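Local coordinates for kelch-like protein 7 (Homo sapiens, PDB 3II7) that serves, as a whole protein, as substrate-specific adapter of a CUL3–RBX1 E3 ubiquitin ligase, this chain being its kelch-repeat domain, at residues 197-202 and 248-253; 98-103 and 150-155; 43-48 and 284-289; 59-64 and 70-75. One frame throughout, in Å; residues are numbered along the deposited sequence.

Contact 1 of 4, residues 197-202 and 248-253. With EDO (1,2-ethanediol), chain F.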
# COMPACT_ATOMS: atom_id res chain seq x y z
N VAL A 197 -3.36 -6.05 -3.51
CA VAL A 197 -2.37 -6.50 -4.48
C VAL A 197 -3.02 -7.09 -5.69
O VAL A 197 -4.01 -7.83 -5.59
CB VAL A 197 -1.36 -7.50 -3.85
CG1 VAL A 197 -0.58 -6.83 -2.71
CG2 VAL A 197 -2.08 -8.78 -3.35
N PHE A 198 -2.43 -6.80 -6.85
CA PHE A 198 -2.91 -7.31 -8.14
C PHE A 198 -2.08 -8.55 -8.53
O PHE A 198 -0.84 -8.47 -8.63
CB PHE A 198 -2.74 -6.23 -9.19
CG PHE A 198 -3.08 -6.67 -10.59
CD1 PHE A 198 -4.28 -7.29 -10.87
CD2 PHE A 198 -2.19 -6.43 -11.64
CE1 PHE A 198 -4.61 -7.66 -12.16
CE2 PHE A 198 -2.51 -6.80 -12.92
CZ PHE A 198 -3.72 -7.43 -13.18
N VAL A 199 -2.77 -9.67 -8.74
CA VAL A 199 -2.13 -10.90 -9.21
C VAL A 199 -2.95 -11.46 -10.34
O VAL A 199 -4.08 -11.92 -10.14
CB VAL A 199 -2.00 -11.95 -8.13
CG1 VAL A 199 -1.14 -13.12 -8.65
CG2 VAL A 199 -1.40 -11.39 -6.87
N LYS A 200 -2.35 -11.39 -11.55
CA LYS A 200 -2.89 -12.00 -12.79
C LYS A 200 -4.12 -11.25 -13.33
O LYS A 200 -4.03 -10.53 -14.33
CB LYS A 200 -3.19 -13.50 -12.63
CG LYS A 200 -3.62 -14.19 -13.93
CD LYS A 200 -4.44 -15.45 -13.66
CE LYS A 200 -3.63 -16.55 -13.01
NZ LYS A 200 -4.53 -17.73 -12.64
N ASP A 201 -5.27 -11.48 -12.72
CA ASP A 201 -6.52 -10.92 -13.21
C ASP A 201 -7.45 -10.62 -12.06
O ASP A 201 -8.68 -10.45 -12.25
CB ASP A 201 -7.18 -11.91 -14.20
CG ASP A 201 -7.41 -13.31 -13.60
OD1 ASP A 201 -7.05 -13.52 -12.42
OD2 ASP A 201 -7.93 -14.20 -14.30
N LYS A 202 -6.85 -10.53 -10.87
CA LYS A 202 -7.59 -10.40 -9.62
C LYS A 202 -6.88 -9.44 -8.69
O LYS A 202 -5.66 -9.37 -8.68
CB LYS A 202 -7.70 -11.76 -8.93
CG LYS A 202 -8.58 -12.77 -9.62
CD LYS A 202 -8.38 -14.18 -9.04
CE LYS A 202 -8.84 -15.25 -10.02
NZ LYS A 202 -8.82 -16.62 -9.43
N SER A 248 3.03 -15.50 -8.35
CA SER A 248 1.73 -16.01 -7.93
C SER A 248 1.59 -16.02 -6.39
O SER A 248 0.57 -16.45 -5.87
CB SER A 248 1.49 -17.39 -8.48
OG SER A 248 2.51 -18.28 -8.07
N ILE A 249 2.61 -15.56 -5.67
CA ILE A 249 2.60 -15.61 -4.19
C ILE A 249 2.39 -14.24 -3.57
O ILE A 249 3.03 -13.24 -3.98
CB ILE A 249 3.91 -16.20 -3.61
CG1 ILE A 249 4.26 -17.49 -4.29
CG2 ILE A 249 3.80 -16.36 -2.07
CD1 ILE A 249 3.20 -18.63 -4.15
N VAL A 250 1.49 -14.17 -2.59
CA VAL A 250 1.30 -12.97 -1.78
C VAL A 250 2.02 -13.15 -0.45
O VAL A 250 1.81 -14.15 0.24
CB VAL A 250 -0.17 -12.66 -1.50
CG1 VAL A 250 -0.28 -11.36 -0.63
CG2 VAL A 250 -0.96 -12.52 -2.85
N TYR A 251 2.87 -12.18 -0.11
CA TYR A 251 3.68 -12.22 1.11
C TYR A 251 3.17 -11.19 2.08
O TYR A 251 3.04 -10.02 1.72
CB TYR A 251 5.17 -11.93 0.79
CG TYR A 251 5.78 -12.91 -0.16
CD1 TYR A 251 6.44 -14.04 0.30
CD2 TYR A 251 5.66 -12.73 -1.53
CE1 TYR A 251 6.98 -14.98 -0.60
CE2 TYR A 251 6.20 -13.65 -2.43
CZ TYR A 251 6.85 -14.77 -1.96
OH TYR A 251 7.35 -15.70 -2.85
N VAL A 252 2.87 -11.62 3.30
CA VAL A 252 2.55 -10.70 4.42
C VAL A 252 3.81 -10.68 5.28
O VAL A 252 4.17 -11.68 5.94
CB VAL A 252 1.35 -11.13 5.23
CG1 VAL A 252 1.04 -10.11 6.33
CG2 VAL A 252 0.11 -11.34 4.30
N LEU A 253 4.49 -9.53 5.26
CA LEU A 253 5.83 -9.43 5.81
C LEU A 253 5.86 -8.69 7.14
O LEU A 253 6.87 -8.70 7.81
CB LEU A 253 6.76 -8.74 4.81
CG LEU A 253 7.01 -9.46 3.50
CD1 LEU A 253 7.99 -8.64 2.65
CD2 LEU A 253 7.53 -10.87 3.73
C1 EDO F . 0.93 -6.32 -6.94
O1 EDO F . 0.00 -5.21 -6.74
C2 EDO F . 2.23 -6.11 -6.16
O2 EDO F . 2.07 -6.27 -4.74
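Two neighbouring blades of the six-bladed kelch beta-propeller meet where Val197 and Val199, on the first strand of one blade, face Val250, on the second strand of the next. Val197 and Val250 reach tip to tip, with Val197 CG2 3.9 Å from Val250 CG2. The same Val250 methyl also receives Val199 CG2 at 4.2 Å, so it lies against both valines of the facing strand. Val250 has CG1 anti to its backbone N (chi1 180°), which turns CG2 to the N side and into this meeting point. Toward the turn, Val199 CG1 rests 4.1 Å from Ser248 CA, just before strand 249-254. Ala245 on strand 242-246 touches all three valines. Valine suits such an interface because its branched CB keeps the methyls close to the strand, letting the sheets approach without long, flexible chains.

An ethanediol, probably from the crystallisation liquor, marks the border of the apolar patch: its O1 accepts an almost straight bond from Phe198 N (2.9 Å), and it is hydrogen-bonded to Ala245 N as well. Between the segments themselves there are no hydrogen bonds. The blades are therefore joined here by dispersion and by exclusion of water, forces that depend on complementary shape rather than on exact alignment of donors and acceptors.

Contact 2 of 4, residues 98-103 and 150-155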
# COMPACT_ATOMS: atom_id res chain seq x y z
N CYS A 98 0.20 4.87 -5.97
CA CYS A 98 0.58 3.86 -6.92
C CYS A 98 1.15 4.53 -8.16
O CYS A 98 1.10 5.75 -8.28
CB CYS A 98 -0.58 2.90 -7.22
SG CYS A 98 -1.85 3.59 -8.25
N ALA A 99 1.68 3.74 -9.10
CA ALA A 99 2.24 4.31 -10.33
C ALA A 99 1.61 3.67 -11.54
O ALA A 99 1.33 2.45 -11.56
CB ALA A 99 3.74 4.08 -10.36
N ALA A 100 1.38 4.49 -12.56
CA ALA A 100 0.91 4.00 -13.85
C ALA A 100 1.51 4.85 -14.96
O ALA A 100 1.34 6.08 -14.95
CB ALA A 100 -0.64 4.05 -13.92
N GLU A 101 2.20 4.19 -15.89
CA GLU A 101 2.71 4.84 -17.13
C GLU A 101 3.49 6.15 -16.87
O GLU A 101 3.24 7.18 -17.50
CB GLU A 101 1.57 5.05 -18.12
CG GLU A 101 0.81 3.73 -18.43
CD GLU A 101 -0.21 3.85 -19.58
OE1 GLU A 101 0.07 4.59 -20.55
OE2 GLU A 101 -1.28 3.19 -19.50
N GLY A 102 4.41 6.11 -15.91
CA GLY A 102 5.31 7.24 -15.64
C GLY A 102 4.77 8.31 -14.71
O GLY A 102 5.48 9.28 -14.40
N LYS A 103 3.53 8.14 -14.25
CA LYS A 103 2.96 9.04 -13.27
C LYS A 103 2.79 8.36 -11.90
O LYS A 103 2.42 7.18 -11.82
CB LYS A 103 1.61 9.56 -13.74
CG LYS A 103 1.72 10.58 -14.89
CD LYS A 103 1.66 9.94 -16.24
CE LYS A 103 1.38 10.98 -17.33
NZ LYS A 103 1.26 10.33 -18.66
N GLY A 150 -3.27 -0.79 -16.31
CA GLY A 150 -3.41 0.61 -16.68
C GLY A 150 -4.48 1.40 -15.91
O GLY A 150 -4.53 2.61 -16.05
N LEU A 151 -5.31 0.71 -15.12
CA LEU A 151 -6.37 1.34 -14.32
C LEU A 151 -5.92 1.39 -12.88
O LEU A 151 -5.09 0.59 -12.44
CB LEU A 151 -7.68 0.54 -14.44
CG LEU A 151 -8.25 0.37 -15.85
CD1 LEU A 151 -9.64 -0.32 -15.88
CD2 LEU A 151 -8.32 1.71 -16.56
N ILE A 152 -6.48 2.33 -12.15
CA ILE A 152 -6.10 2.57 -10.77
C ILE A 152 -7.31 2.30 -9.89
O ILE A 152 -8.32 3.00 -9.98
CB ILE A 152 -5.62 3.99 -10.60
CG1 ILE A 152 -4.37 4.20 -11.48
CG2 ILE A 152 -5.32 4.33 -9.09
CD1 ILE A 152 -3.76 5.51 -11.38
N TYR A 153 -7.18 1.31 -9.03
CA TYR A 153 -8.27 0.85 -8.17
C TYR A 153 -8.04 1.30 -6.75
O TYR A 153 -6.93 1.18 -6.21
CB TYR A 153 -8.37 -0.66 -8.17
CG TYR A 153 -8.75 -1.26 -9.48
CD1 TYR A 153 -10.06 -1.64 -9.75
CD2 TYR A 153 -7.82 -1.42 -10.48
CE1 TYR A 153 -10.42 -2.16 -10.98
CE2 TYR A 153 -8.16 -1.96 -11.72
CZ TYR A 153 -9.48 -2.33 -11.96
OH TYR A 153 -9.84 -2.87 -13.18
N VAL A 154 -9.10 1.81 -6.14
CA VAL A 154 -9.11 2.13 -4.73
C VAL A 154 -10.21 1.31 -4.03
O VAL A 154 -11.27 1.14 -4.59
CB VAL A 154 -9.42 3.61 -4.54
CG1 VAL A 154 -9.69 3.90 -3.11
CG2 VAL A 154 -8.28 4.48 -5.05
N CYS A 155 -9.95 0.83 -2.82
CA CYS A 155 -10.99 0.24 -2.01
C CYS A 155 -10.75 0.39 -0.53
O CYS A 155 -9.58 0.41 -0.02
CB CYS A 155 -11.27 -1.19 -2.33
SG CYS A 155 -9.92 -2.25 -1.99
O HOH W 1 -2.42 3.87 -17.18
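Ile152 presents three of its carbons to Cys98 and Ala100, joining the first strand of one kelch propeller blade to the second strand of the blade that follows. With CG2 anti to the backbone N and CG1 beside that N (chi1 -62°), the isoleucine forks toward the facing strand. Cys98 SG settles against the CG2 branch, 3.6 Å away, while Ile152 CD1 remains 4.1 Å from that sulfur, so the thiol lies beside both arms of the fork. The cysteine torsion (chi1 74°) sets SG between its own N and carbonyl carbon, which turns the thiol toward Ile152. Thiol and hydrocarbon suit each other here, because a cysteine sulfur is compact, polarisable and only weakly polar. Further along, the tip of the longer branch reaches Ala100, with Ile152 CD1 4.3 Å from Ala100 CB; a residue with just one side-chain carbon leaves room for that tip. Met145 packs on both Cys98 and Ile152, and Tyr105 on both Ala100 and Ile152, so the patch is closed in by strands of both blades.

Beyond Ala100 the chain reverses in a type I' turn, whose last residue returns a backbone bond from Lys103 N to Ala100 O. Glu101 in this turn swings its carboxylate toward Gly150, a position with positive phi where a CB would collide with the preceding carbonyl oxygen. There the contact becomes polar: a single water donates to Glu101 OE2 and to Gly150 O, at 2.7 Å from each.

Contact 3 of 4, residues 43-48 and 284-289. With EDO (1,2-ethanediol), chain N; EDO (1,2-ethanediol), chain G; EDO (1,2-ethanediol), chain H; EDO (1,2-ethanediol), chain I.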
# COMPACT_ATOMS: atom_id res chain seq x y z
N PHE A 43 16.98 9.14 6.38
CA PHE A 43 15.77 9.89 6.78
C PHE A 43 15.03 9.19 7.88
O PHE A 43 14.88 7.95 7.86
CB PHE A 43 14.83 10.08 5.59
CG PHE A 43 15.47 10.82 4.44
CD1 PHE A 43 15.81 12.15 4.57
CD2 PHE A 43 15.72 10.19 3.23
CE1 PHE A 43 16.41 12.83 3.53
CE2 PHE A 43 16.32 10.86 2.19
CZ PHE A 43 16.66 12.19 2.34
N GLU A 44 14.54 9.98 8.84
CA GLU A 44 13.79 9.47 9.97
C GLU A 44 12.42 8.97 9.52
O GLU A 44 11.91 9.38 8.47
CB GLU A 44 13.64 10.55 11.02
CG GLU A 44 14.95 10.92 11.67
CD GLU A 44 14.76 11.76 12.92
OE1 GLU A 44 13.76 12.51 13.01
OE2 GLU A 44 15.62 11.65 13.83
N LYS A 45 11.83 8.10 10.34
CA LYS A 45 10.53 7.54 10.09
C LYS A 45 9.50 8.64 9.91
O LYS A 45 9.52 9.64 10.64
CB LYS A 45 10.04 6.76 11.31
CG LYS A 45 10.79 5.55 11.68
CD LYS A 45 10.44 5.11 13.13
CE LYS A 45 9.18 4.29 13.17
NZ LYS A 45 9.44 2.94 12.66
N ARG A 46 8.60 8.42 8.95
CA ARG A 46 7.41 9.23 8.78
C ARG A 46 6.22 8.51 9.39
O ARG A 46 6.13 7.26 9.31
CB ARG A 46 7.09 9.41 7.31
CG ARG A 46 8.12 10.16 6.53
CD ARG A 46 7.62 10.50 5.16
NE ARG A 46 8.66 11.10 4.34
CZ ARG A 46 8.45 11.99 3.36
NH1 ARG A 46 7.23 12.41 3.05
NH2 ARG A 46 9.48 12.48 2.70
N ARG A 47 5.30 9.28 9.95
CA ARG A 47 4.00 8.75 10.39
C ARG A 47 3.00 8.77 9.24
O ARG A 47 2.78 9.81 8.66
CB ARG A 47 3.44 9.61 11.53
CG ARG A 47 2.08 9.15 12.05
CD ARG A 47 1.42 10.19 12.98
NE ARG A 47 2.27 10.47 14.14
CZ ARG A 47 3.05 11.55 14.29
NH1 ARG A 47 3.10 12.51 13.36
NH2 ARG A 47 3.78 11.68 15.39
N ASP A 48 2.38 7.62 8.95
CA ASP A 48 1.26 7.53 8.04
C ASP A 48 1.55 8.11 6.64
O ASP A 48 0.77 8.87 6.09
CB ASP A 48 0.03 8.18 8.67
CG ASP A 48 -0.45 7.41 9.92
OD1 ASP A 48 -0.29 6.16 9.95
OD2 ASP A 48 -0.95 8.05 10.84
N PHE A 284 8.98 -8.53 9.69
CA PHE A 284 9.64 -7.27 9.91
C PHE A 284 9.08 -6.67 11.21
O PHE A 284 7.86 -6.70 11.44
CB PHE A 284 9.37 -6.32 8.73
CG PHE A 284 10.36 -5.22 8.61
CD1 PHE A 284 11.67 -5.52 8.34
CD2 PHE A 284 9.99 -3.89 8.72
CE1 PHE A 284 12.61 -4.54 8.24
CE2 PHE A 284 10.94 -2.90 8.59
CZ PHE A 284 12.25 -3.23 8.35
N PRO A 285 9.96 -6.16 12.09
CA PRO A 285 9.48 -5.73 13.41
C PRO A 285 8.87 -4.32 13.44
O PRO A 285 8.22 -3.96 14.43
CB PRO A 285 10.73 -5.77 14.26
CG PRO A 285 11.85 -5.51 13.28
CD PRO A 285 11.44 -6.25 12.06
N VAL A 286 9.07 -3.56 12.38
CA VAL A 286 8.47 -2.23 12.24
C VAL A 286 7.14 -2.36 11.51
O VAL A 286 7.08 -2.41 10.26
CB VAL A 286 9.41 -1.26 11.49
CG1 VAL A 286 8.78 0.16 11.46
CG2 VAL A 286 10.78 -1.25 12.14
N THR A 287 6.07 -2.43 12.30
CA THR A 287 4.75 -2.75 11.77
C THR A 287 4.15 -1.61 10.96
O THR A 287 3.29 -1.83 10.13
CB THR A 287 3.77 -3.21 12.90
OG1 THR A 287 3.55 -2.15 13.82
CG2 THR A 287 4.34 -4.44 13.67
N SER A 288 4.60 -0.39 11.21
CA SER A 288 4.12 0.77 10.45
C SER A 288 5.03 1.15 9.27
O SER A 288 5.04 2.29 8.84
CB SER A 288 3.96 1.94 11.39
OG SER A 288 5.19 2.27 11.98
N CYS A 289 5.77 0.19 8.76
CA CYS A 289 6.68 0.43 7.67
C CYS A 289 5.91 0.69 6.38
O CYS A 289 4.72 0.39 6.25
CB CYS A 289 7.58 -0.79 7.46
SG CYS A 289 6.71 -2.31 7.03
C1 EDO N . 5.98 -0.36 15.90
O1 EDO N . 5.99 -1.66 15.33
C2 EDO N . 6.72 0.56 14.96
O2 EDO N . 6.00 0.59 13.73
C1 EDO G . 9.12 5.25 6.91
O1 EDO G . 9.02 6.67 6.77
C2 EDO G . 7.88 4.66 7.57
O2 EDO G . 7.73 5.17 8.93
C1 EDO H . 4.10 4.79 6.91
O1 EDO H . 4.53 6.06 7.37
C2 EDO H . 3.09 4.14 7.83
O2 EDO H . 2.46 3.06 7.12
C1 EDO I . 0.83 0.42 13.09
O1 EDO I . 1.96 -0.25 13.64
C2 EDO I . 0.05 -0.53 12.20
O2 EDO I . 0.79 -0.95 11.02
O HOH W 2 7.77 3.30 10.49
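Lys45 stretches over the surface toward Val286 and Ser288. Its CB lies 3.7 Å from O2 of the chain G ethanediol, and CG passes the same hydroxyl slightly farther off. CD and CE then carry the chain round two bends (chi3 83°, chi4 74°), which curl the ammonium group toward residues 284-289. NZ ends tip to tip with Val286, 3.1 Å from CG1, a close approach to a methyl that offers no polar partner; its bond goes to a water 2.8 Å away. That water is also hydrogen-bonded to Ser288 OG at 3.2 Å, so the cation reaches the serine through solvent. A long, flexible lysine suits this task: its aliphatic part can reach the neighbouring loop while its charge stays hydrated.

Both segments are loops of the kelch propeller. Residues 43-48 lead from the last strand of one blade to the first strand of the next, whereas 284-289 run into strand 290-295, the C-terminal strand that closes the ring by joining the N-terminal sheet. In relatives such as KEAP1 loops of this kind line the substrate-binding face, and this face probably serves likewise.

The ethanediols are probably from the crystallisation liquor. Arg46 N donates to O1 of the chain G molecule (2.8 Å), whose O2 donates back to Arg46 O (2.7 Å). In the type I turn from Val286 to Cys289, chi1 of 60° keeps Ser288 OG near its own N, and both meet O2 of the chain N ethanediol: Ser288 N donates to it at 3.0 Å, and Ser288 OG is hydrogen-bonded to it at 2.6 Å.

Contact 4 of 4, residues 59-64 and 70-75. With EDO (1,2-ethanediol), chain O.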
# COMPACT_ATOMS: atom_id res chain seq x y z
N TYR A 59 9.53 6.13 -4.32
CA TYR A 59 9.11 7.46 -3.85
C TYR A 59 8.40 7.31 -2.53
O TYR A 59 7.45 6.48 -2.40
CB TYR A 59 8.15 8.11 -4.86
CG TYR A 59 8.79 8.36 -6.20
CD1 TYR A 59 9.35 9.59 -6.51
CD2 TYR A 59 8.84 7.36 -7.14
CE1 TYR A 59 9.95 9.82 -7.73
CE2 TYR A 59 9.41 7.58 -8.39
CZ TYR A 59 9.97 8.81 -8.69
OH TYR A 59 10.55 9.01 -9.90
N ILE A 60 8.85 8.09 -1.54
CA ILE A 60 8.23 8.12 -0.21
C ILE A 60 7.62 9.50 -0.05
O ILE A 60 8.31 10.53 -0.18
CB ILE A 60 9.26 7.86 0.88
CG1 ILE A 60 9.76 6.42 0.77
CG2 ILE A 60 8.63 8.09 2.32
CD1 ILE A 60 10.86 6.06 1.69
N LEU A 61 6.31 9.52 0.17
CA LEU A 61 5.57 10.79 0.13
C LEU A 61 4.46 10.84 1.18
O LEU A 61 3.98 9.81 1.66
CB LEU A 61 5.05 11.04 -1.30
CG LEU A 61 4.17 9.95 -1.91
CD1 LEU A 61 2.73 10.10 -1.44
CD2 LEU A 61 4.26 10.01 -3.42
N GLY A 62 4.07 12.07 1.55
CA GLY A 62 3.04 12.28 2.55
C GLY A 62 3.51 11.97 3.96
O GLY A 62 4.73 11.80 4.22
N GLY A 63 2.55 11.90 4.87
CA GLY A 63 2.85 11.64 6.24
C GLY A 63 3.36 12.84 7.00
O GLY A 63 3.44 13.98 6.48
N SER A 64 3.71 12.59 8.24
CA SER A 64 4.08 13.66 9.16
C SER A 64 5.14 13.21 10.15
O SER A 64 5.37 12.01 10.33
CB SER A 64 2.84 14.12 9.93
OG SER A 64 2.21 13.03 10.62
N LYS A 70 6.44 18.04 3.52
CA LYS A 70 6.20 18.60 2.18
C LYS A 70 7.19 18.09 1.13
O LYS A 70 7.04 18.37 -0.05
CB LYS A 70 6.26 20.14 2.25
CG LYS A 70 5.30 20.74 3.28
CD LYS A 70 5.23 22.26 3.13
CE LYS A 70 4.44 22.87 4.28
NZ LYS A 70 4.45 24.34 4.24
N ARG A 71 8.19 17.35 1.58
CA ARG A 71 9.22 16.80 0.73
C ARG A 71 8.90 15.34 0.36
O ARG A 71 8.39 14.59 1.18
CB ARG A 71 10.51 16.80 1.52
CG ARG A 71 11.72 16.45 0.76
CD ARG A 71 12.95 16.53 1.69
NE ARG A 71 12.96 15.44 2.65
CZ ARG A 71 12.74 15.53 3.95
NH1 ARG A 71 12.54 16.71 4.56
NH2 ARG A 71 12.74 14.43 4.67
N MET A 72 9.30 14.94 -0.86
CA MET A 72 9.22 13.53 -1.32
C MET A 72 10.63 13.01 -1.35
O MET A 72 11.49 13.59 -2.00
CB MET A 72 8.61 13.50 -2.75
CG MET A 72 8.53 12.17 -3.41
SD MET A 72 7.29 12.23 -4.74
CE MET A 72 8.12 13.26 -5.93
N ASP A 73 10.88 11.93 -0.63
CA ASP A 73 12.22 11.32 -0.61
C ASP A 73 12.24 10.15 -1.58
O ASP A 73 11.29 9.36 -1.63
CB ASP A 73 12.59 10.93 0.81
CG ASP A 73 12.78 12.13 1.69
OD1 ASP A 73 13.33 13.17 1.21
OD2 ASP A 73 12.35 12.07 2.88
N CYS A 74 13.31 10.07 -2.36
CA CYS A 74 13.37 9.14 -3.49
C CYS A 74 14.61 8.29 -3.37
O CYS A 74 15.72 8.83 -3.19
CB CYS A 74 13.40 9.91 -4.79
SG CYS A 74 12.11 11.20 -4.98
N TYR A 75 14.43 6.99 -3.50
CA TYR A 75 15.55 6.07 -3.42
C TYR A 75 15.74 5.38 -4.75
O TYR A 75 14.85 4.63 -5.20
CB TYR A 75 15.29 5.05 -2.35
CG TYR A 75 16.38 4.01 -2.21
CD1 TYR A 75 17.67 4.37 -1.82
CD2 TYR A 75 16.11 2.65 -2.46
CE1 TYR A 75 18.67 3.40 -1.68
CE2 TYR A 75 17.11 1.67 -2.30
CZ TYR A 75 18.37 2.06 -1.92
OH TYR A 75 19.34 1.13 -1.80
C1 EDO O . 9.86 20.88 4.12
O1 EDO O . 9.56 21.16 2.75
C2 EDO O . 9.60 19.41 4.40
O2 EDO O . 8.45 19.23 5.24
O HOH W 3 5.52 14.43 1.16
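The Tyr59 ring meets two sulfurs from the partner strand of a beta hairpin, strands 57-61 and 71-76, within one kelch propeller blade. Cys74, its non-hydrogen-bonded partner, places SG 3.5 Å from Tyr59 CD1. Two residues before Cys74, Met72 crosses the tyrosine obliquely, SD 3.8 Å from the same CD1, a Met-aromatic contact. Methionine CG is anti to the backbone N (chi1 176°), and the bend at chi3 (71°) brings CE back beside the ring. Leu61 runs alongside Met72, its CD2 4.0 Å from SD. Soft, polarisable sulfurs suit a place beside a buried aromatic ring.

On the other face, Ile60 and Asp73 form the hydrogen-bonded pair: Ile60 N to Asp73 O at 2.8 Å and Asp73 N to Ile60 O at 3.0 Å. Arg71 bends at chi3 (72°) to grip Asp73 side-on, NE to OD1 at 2.7 Å and NH2 to OD2 at 3.0 Å, each oxygen using its syn lone pair. A leucine in place of Arg71 would probably leave the buried Asp73 carboxylate short of charge compensation and freer to turn, held mainly by Arg46 and Ser84.

Gly62 and Gly63, the double glycine of the kelch repeat, follow Leu61, both with positive phi. The hairpin lies between strands 50-54 and 81-86; Ile60 packs on Trp82 of the latter, while Tyr59 and Leu61 lean on Ile104 in the next blade.

Contacts 1 and 2 are equivalent joints at different places round the propeller: in each, the first strand of one blade packs on the second strand of its successor through buried apolar groups, with a polar small molecule at the margin. Contact 4 is also buried, but it lies within a blade, so backbone hydrogen bonds and an ion pair add to its apolar packing. Contact 3 alone is a surface contact, between loops far apart in sequence, and relies on water and one lysine. It adjoins two others: Leu253 O of contact 1 probably hydrogen-bonds to Phe284 N, and Arg46 NH2 probably hydrogen-bonds to Arg71 O of contact 4.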